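PDB 5MDN: DNA polymerase from Pyrobaculum calidifontis, which probably catalyses DNA-templated strand extension, adding deoxyribonucleotides from their triphosphates to a growing DNA chain and releasing diphosphate. Local coordinates for residues F42-D47 and P103-V108; E71-G76 and M385-P390. All blocks are in the same frame, centred on the assembly; numbering follows the deposited sequence.

Overall arrangement
The two contacts illustrate how one small sheet can be built and then attached to a distant part of the same chain. In sequence the segments alternate: 42-47, 71-76, 103-108, 385-390. Contact 1 joins strand 41-46 to strand 105-109 at one margin of a four-stranded antiparallel sheet, and contact 2 joins strand 64-74, at the other margin, to the loop after helix 370-384. Their centres lie about 14 Å apart, on the same side of the chain's centre, and side chains link them directly: Y43 packs against V388 and K45 against F74. The early sheet is thereby held against the polymerase-family region, away from the annotated metal-binding residues.

Contact 1: F42-D47 and P103-V108; sequences FYAKCD and PGVVDV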
loop_
_atom_site.group_PDB
_atom_site.type_symbol
_atom_site.label_atom_id
_atom_site.label_comp_id
_atom_site.label_asym_id
_atom_site.label_seq_id
_atom_site.Cartn_x
_atom_site.Cartn_y
_atom_site.Cartn_z
ATOM N N PHE A 42 -13.177 25.035 -10.257
ATOM C CA PHE A 42 -13.157 23.990 -11.269
ATOM C C PHE A 42 -13.358 24.637 -12.633
ATOM O O PHE A 42 -13.772 25.795 -12.738
ATOM C CB PHE A 42 -14.221 22.919 -11.000
ATOM C CG PHE A 42 -15.636 23.415 -11.122
ATOM C CD1 PHE A 42 -16.253 24.063 -10.066
ATOM C CD2 PHE A 42 -16.353 23.213 -12.290
ATOM C CE1 PHE A 42 -17.559 24.514 -10.180
ATOM C CE2 PHE A 42 -17.655 23.660 -12.408
ATOM C CZ PHE A 42 -18.259 24.311 -11.353
ATOM N N TYR A 43 -13.063 23.876 -13.681
ATOM C CA TYR A 43 -13.151 24.366 -15.047
ATOM C C TYR A 43 -14.430 23.880 -15.720
ATOM O O TYR A 43 -14.979 22.829 -15.379
ATOM C CB TYR A 43 -11.944 23.923 -15.878
ATOM C CG TYR A 43 -10.611 24.402 -15.349
ATOM C CD1 TYR A 43 -10.286 25.751 -15.343
ATOM C CD2 TYR A 43 -9.670 23.500 -14.873
ATOM C CE1 TYR A 43 -9.064 26.190 -14.865
ATOM C CE2 TYR A 43 -8.446 23.927 -14.396
ATOM C CZ TYR A 43 -8.148 25.273 -14.395
ATOM O OH TYR A 43 -6.929 25.701 -13.919
ATOM N N ALA A 44 -14.903 24.672 -16.679
ATOM C CA ALA A 44 -16.064 24.331 -17.491
ATOM C C ALA A 44 -15.720 24.630 -18.941
ATOM O O ALA A 44 -15.401 25.773 -19.278
ATOM C CB ALA A 44 -17.294 25.127 -17.048
ATOM N N LYS A 45 -15.795 23.612 -19.799
ATOM C CA LYS A 45 -15.389 23.759 -21.194
ATOM C C LYS A 45 -16.547 24.351 -21.992
ATOM O O LYS A 45 -17.574 23.697 -22.196
ATOM C CB LYS A 45 -14.920 22.418 -21.755
ATOM C CG LYS A 45 -14.106 22.533 -23.039
ATOM C CD LYS A 45 -13.612 21.176 -23.532
ATOM C CE LYS A 45 -14.727 20.158 -23.699
ATOM N NZ LYS A 45 -14.165 18.824 -24.061
ATOM N N CYS A 46 -16.368 25.584 -22.457
ATOM C CA CYS A 46 -17.423 26.356 -23.100
ATOM C C CYS A 46 -17.346 26.267 -24.618
ATOM O O CYS A 46 -16.258 26.305 -25.203
ATOM C CB CYS A 46 -17.339 27.823 -22.673
ATOM S SG CYS A 46 -15.733 28.567 -23.000
ATOM N N ASP A 47 -18.511 26.146 -25.250
ATOM C CA ASP A 47 -18.615 26.380 -26.685
ATOM C C ASP A 47 -18.800 27.863 -27.005
ATOM O O ASP A 47 -18.216 28.365 -27.971
ATOM C CB ASP A 47 -19.755 25.536 -27.273
ATOM C CG ASP A 47 -21.109 25.846 -26.652
ATOM O OD1 ASP A 47 -21.317 26.983 -26.168
ATOM O OD2 ASP A 47 -21.974 24.943 -26.657
ATOM N N PRO A 103 -26.337 25.381 -21.790
ATOM C CA PRO A 103 -25.301 25.198 -22.787
ATOM C C PRO A 103 -24.558 26.433 -23.275
ATOM O O PRO A 103 -24.858 27.187 -24.194
ATOM C CB PRO A 103 -26.021 24.454 -23.898
ATOM C CG PRO A 103 -27.068 23.684 -23.196
ATOM C CD PRO A 103 -27.557 24.649 -22.158
ATOM N N GLY A 104 -23.510 26.601 -22.514
ATOM C CA GLY A 104 -22.419 27.519 -22.681
ATOM C C GLY A 104 -21.403 26.384 -22.744
ATOM O O GLY A 104 -20.860 26.092 -23.783
ATOM N N VAL A 105 -21.192 25.710 -21.617
ATOM C CA VAL A 105 -20.334 24.589 -21.534
ATOM C C VAL A 105 -20.997 23.285 -21.861
ATOM O O VAL A 105 -22.189 23.118 -21.742
ATOM C CB VAL A 105 -19.899 24.377 -20.127
ATOM C CG1 VAL A 105 -21.100 24.019 -19.280
ATOM C CG2 VAL A 105 -18.852 23.283 -20.135
ATOM N N VAL A 106 -20.131 22.358 -22.180
ATOM C CA VAL A 106 -20.388 20.983 -22.570
ATOM C C VAL A 106 -19.864 19.975 -21.549
ATOM O O VAL A 106 -20.412 18.870 -21.457
ATOM C CB VAL A 106 -19.807 20.693 -23.970
ATOM C CG1 VAL A 106 -20.583 21.456 -25.032
ATOM C CG2 VAL A 106 -18.330 21.054 -24.018
ATOM N N ASP A 107 -18.826 20.311 -20.784
ATOM C CA ASP A 107 -18.283 19.382 -19.802
ATOM C C ASP A 107 -17.540 20.161 -18.724
ATOM O O ASP A 107 -17.093 21.288 -18.944
ATOM C CB ASP A 107 -17.355 18.358 -20.464
ATOM C CG ASP A 107 -17.402 17.003 -19.787
ATOM O OD1 ASP A 107 -17.687 16.955 -18.571
ATOM O OD2 ASP A 107 -17.150 15.988 -20.469
ATOM N N VAL A 108 -17.386 19.525 -17.565
ATOM C CA VAL A 108 -16.735 20.129 -16.407
ATOM C C VAL A 108 -15.552 19.261 -16.002
ATOM O O VAL A 108 -15.578 18.035 -16.148
ATOM C CB VAL A 108 -17.711 20.314 -15.224
ATOM C CG1 VAL A 108 -18.769 21.351 -15.568
ATOM C CG2 VAL A 108 -18.363 18.988 -14.856
#
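V108 turns its CG1 methyl to the edge of the F42 ring, 4.1 Å from CE2 and near the ring plane, while A44 CB lies 4.3 Å from the same CG1. The V108 methyl thus touches both an aromatic and a small aliphatic neighbour. Helix 92-100 covers this apolar patch, with V92, L95 and A99 against F42 and L100 against V108. On the other face of the sheet, K45 starts out with CG opposite its backbone N (chi1 -163°) and then bends at chi3 (54°), a course that brings CE to 3.7 Å from V106 CG2. Its ammonium group ends on the hydroxyl of Y109, and D107 OD2 stays 5.5 Å from NZ, too distant for direct pairing. Between the backbones, K45 N donates to D107 O at 2.8 Å in a nearly straight bond. D107 also reaches forward along its own strand, OD1 accepting a bent bond from V108 N on its anti side. Farther out, D47 N donates to G104 O, although the position of that oxygen is less certain. A44 and V108 form a non-hydrogen-bonded antiparallel pair, and the chain turns a corner at V106: strand 105-109 is a short margin strand of a four-stranded antiparallel sheet.

Contact 2: E71-G76 and M385-P390; sequences ERRFFG and MGEVAP
R73 carries E387 OE1 over one face of its guanidinium group, 3.5 Å above the plane and displaced toward the rim, while the carbonyl oxygen of G76 lies in plane at its edge and M385 O near that plane. The guanidinium and carboxylate planes are 47° apart. Since OE1 stands above the group, at a long 3.6 Å from NE, the salt bridge is one of charge alone, with no N-H aimed at it. The F74 ring has F75 CD2 over the centre of one face, and F75 in turn meets F74 CE2 at its own edge. Across the contact, F75 CZ approaches P390 CG obliquely at 3.6 Å; the ring of Y109 also meets F74. The loop begins with a Schellman motif, G386 ending helix 370-384 at positive phi, and then runs alongside the margin of strand 64-74 for a single backbone bridge: R73 N donates to G386 O (2.9 Å) and V388 N to R73 O (2.8 Å). E387 bends at chi2 (100°), bringing its carboxylate up to the turn after the strand, where OE2 accepts from G76 N nearly along its C-O axis, though the modelled bond is too short for its length to be relied on. With an alanine in place of E387, G76 N would probably lose this acceptor and the R73 guanidinium its facing charge. V388 divides its methyls: CG2 lies 3.8 Å from R72 CB, the two side chains crossing at about a right angle, and CG1 lies 4.2 Å from F74 CD1.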
loop_
_atom_site.group_PDB
_atom_site.type_symbol
_atom_site.label_atom_id
_atom_site.label_comp_id
_atom_site.label_asym_id
_atom_site.label_seq_id
_atom_site.Cartn_x
_atom_site.Cartn_y
_atom_site.Cartn_z
ATOM N N GLU A 71 -7.414 30.123 -20.731
ATOM C CA GLU A 71 -6.960 29.305 -21.848
ATOM C C GLU A 71 -5.975 28.276 -21.319
ATOM O O GLU A 71 -4.922 28.641 -20.784
ATOM C CB GLU A 71 -6.301 30.160 -22.930
ATOM C CG GLU A 71 -5.943 29.386 -24.188
ATOM C CD GLU A 71 -4.853 30.061 -24.998
ATOM O OE1 GLU A 71 -4.825 31.309 -25.040
ATOM O OE2 GLU A 71 -4.022 29.343 -25.596
ATOM N N ARG A 72 -6.317 26.997 -21.459
ATOM C CA ARG A 72 -5.445 25.918 -21.027
ATOM C C ARG A 72 -5.444 24.822 -22.084
ATOM O O ARG A 72 -6.201 24.862 -23.058
ATOM C CB ARG A 72 -5.873 25.355 -19.664
ATOM C CG ARG A 72 -6.213 26.426 -18.642
ATOM C CD ARG A 72 -5.931 25.986 -17.219
ATOM N NE ARG A 72 -6.123 27.096 -16.290
ATOM C CZ ARG A 72 -5.240 28.070 -16.097
ATOM N NH1 ARG A 72 -4.095 28.074 -16.768
ATOM N NH2 ARG A 72 -5.499 29.043 -15.235
ATOM N N ARG A 73 -4.581 23.835 -21.879
ATOM C CA ARG A 73 -4.464 22.712 -22.793
ATOM C C ARG A 73 -5.389 21.579 -22.370
ATOM O O ARG A 73 -5.672 21.390 -21.185
ATOM C CB ARG A 73 -3.021 22.210 -22.847
ATOM C CG ARG A 73 -1.988 23.300 -23.060
ATOM C CD ARG A 73 -0.579 22.746 -22.934
ATOM N NE ARG A 73 -0.239 21.876 -24.057
ATOM C CZ ARG A 73 0.930 21.260 -24.199
ATOM N NH1 ARG A 73 1.876 21.421 -23.285
ATOM N NH2 ARG A 73 1.155 20.490 -25.254
ATOM N N PHE A 74 -5.860 20.822 -23.358
ATOM C CA PHE A 74 -6.691 19.646 -23.113
ATOM C C PHE A 74 -6.273 18.584 -24.119
ATOM O O PHE A 74 -6.575 18.710 -25.311
ATOM C CB PHE A 74 -8.177 19.983 -23.237
ATOM C CG PHE A 74 -9.090 18.855 -22.849
ATOM C CD1 PHE A 74 -9.117 18.387 -21.546
ATOM C CD2 PHE A 74 -9.934 18.274 -23.782
ATOM C CE1 PHE A 74 -9.959 17.354 -21.181
ATOM C CE2 PHE A 74 -10.779 17.241 -23.423
ATOM C CZ PHE A 74 -10.791 16.780 -22.120
ATOM N N PHE A 75 -5.586 17.546 -23.639
ATOM C CA PHE A 75 -4.911 16.576 -24.505
ATOM C C PHE A 75 -4.013 17.275 -25.521
ATOM O O PHE A 75 -3.961 16.909 -26.697
ATOM C CB PHE A 75 -5.919 15.665 -25.210
ATOM C CG PHE A 75 -6.605 14.693 -24.298
ATOM C CD1 PHE A 75 -5.975 13.518 -23.924
ATOM C CD2 PHE A 75 -7.880 14.948 -23.822
ATOM C CE1 PHE A 75 -6.602 12.615 -23.091
ATOM C CE2 PHE A 75 -8.515 14.047 -22.985
ATOM C CZ PHE A 75 -7.873 12.878 -22.620
ATOM N N GLY A 76 -3.293 18.297 -25.060
ATOM C CA GLY A 76 -2.377 19.045 -25.892
ATOM C C GLY A 76 -3.006 20.209 -26.632
ATOM O O GLY A 76 -2.357 21.244 -26.812
ATOM N N MET A 385 2.380 22.241 -16.398
ATOM C CA MET A 385 2.418 22.218 -17.851
ATOM C C MET A 385 1.207 22.895 -18.476
ATOM O O MET A 385 1.100 22.934 -19.705
ATOM C CB MET A 385 2.534 20.777 -18.357
ATOM C CG MET A 385 3.836 20.094 -17.965
ATOM S SD MET A 385 3.956 18.392 -18.544
ATOM C CE MET A 385 5.575 17.945 -17.920
ATOM N N GLY A 386 0.300 23.428 -17.662
ATOM C CA GLY A 386 -0.872 24.106 -18.182
ATOM C C GLY A 386 -1.905 23.192 -18.801
ATOM O O GLY A 386 -2.630 23.615 -19.708
ATOM N N GLU A 387 -1.999 21.951 -18.333
ATOM C CA GLU A 387 -2.903 20.958 -18.895
ATOM C C GLU A 387 -4.064 20.712 -17.944
ATOM O O GLU A 387 -3.853 20.453 -16.754
ATOM C CB GLU A 387 -2.169 19.643 -19.168
ATOM C CG GLU A 387 -2.780 18.819 -20.288
ATOM C CD GLU A 387 -2.030 18.976 -21.595
ATOM O OE1 GLU A 387 -0.827 19.311 -21.548
ATOM O OE2 GLU A 387 -2.642 18.774 -22.666
ATOM N N VAL A 388 -5.282 20.792 -18.471
ATOM C CA VAL A 388 -6.471 20.432 -17.708
ATOM C C VAL A 388 -6.585 18.915 -17.661
ATOM O O VAL A 388 -6.349 18.226 -18.661
ATOM C CB VAL A 388 -7.722 21.081 -18.330
ATOM C CG1 VAL A 388 -8.991 20.389 -17.856
ATOM C CG2 VAL A 388 -7.768 22.563 -17.986
ATOM N N ALA A 389 -6.946 18.390 -16.495
ATOM C CA ALA A 389 -7.001 16.950 -16.300
ATOM C C ALA A 389 -8.315 16.380 -16.835
ATOM O O ALA A 389 -9.375 16.984 -16.653
ATOM C CB ALA A 389 -6.856 16.606 -14.821
ATOM N N PRO A 390 -8.269 15.226 -17.503
ATOM C CA PRO A 390 -9.514 14.543 -17.887
ATOM C C PRO A 390 -10.296 14.055 -16.675
ATOM O O PRO A 390 -9.899 14.291 -15.530
ATOM C CB PRO A 390 -9.028 13.375 -18.758
ATOM C CG PRO A 390 -7.630 13.731 -19.157
ATOM C CD PRO A 390 -7.075 14.553 -18.039
#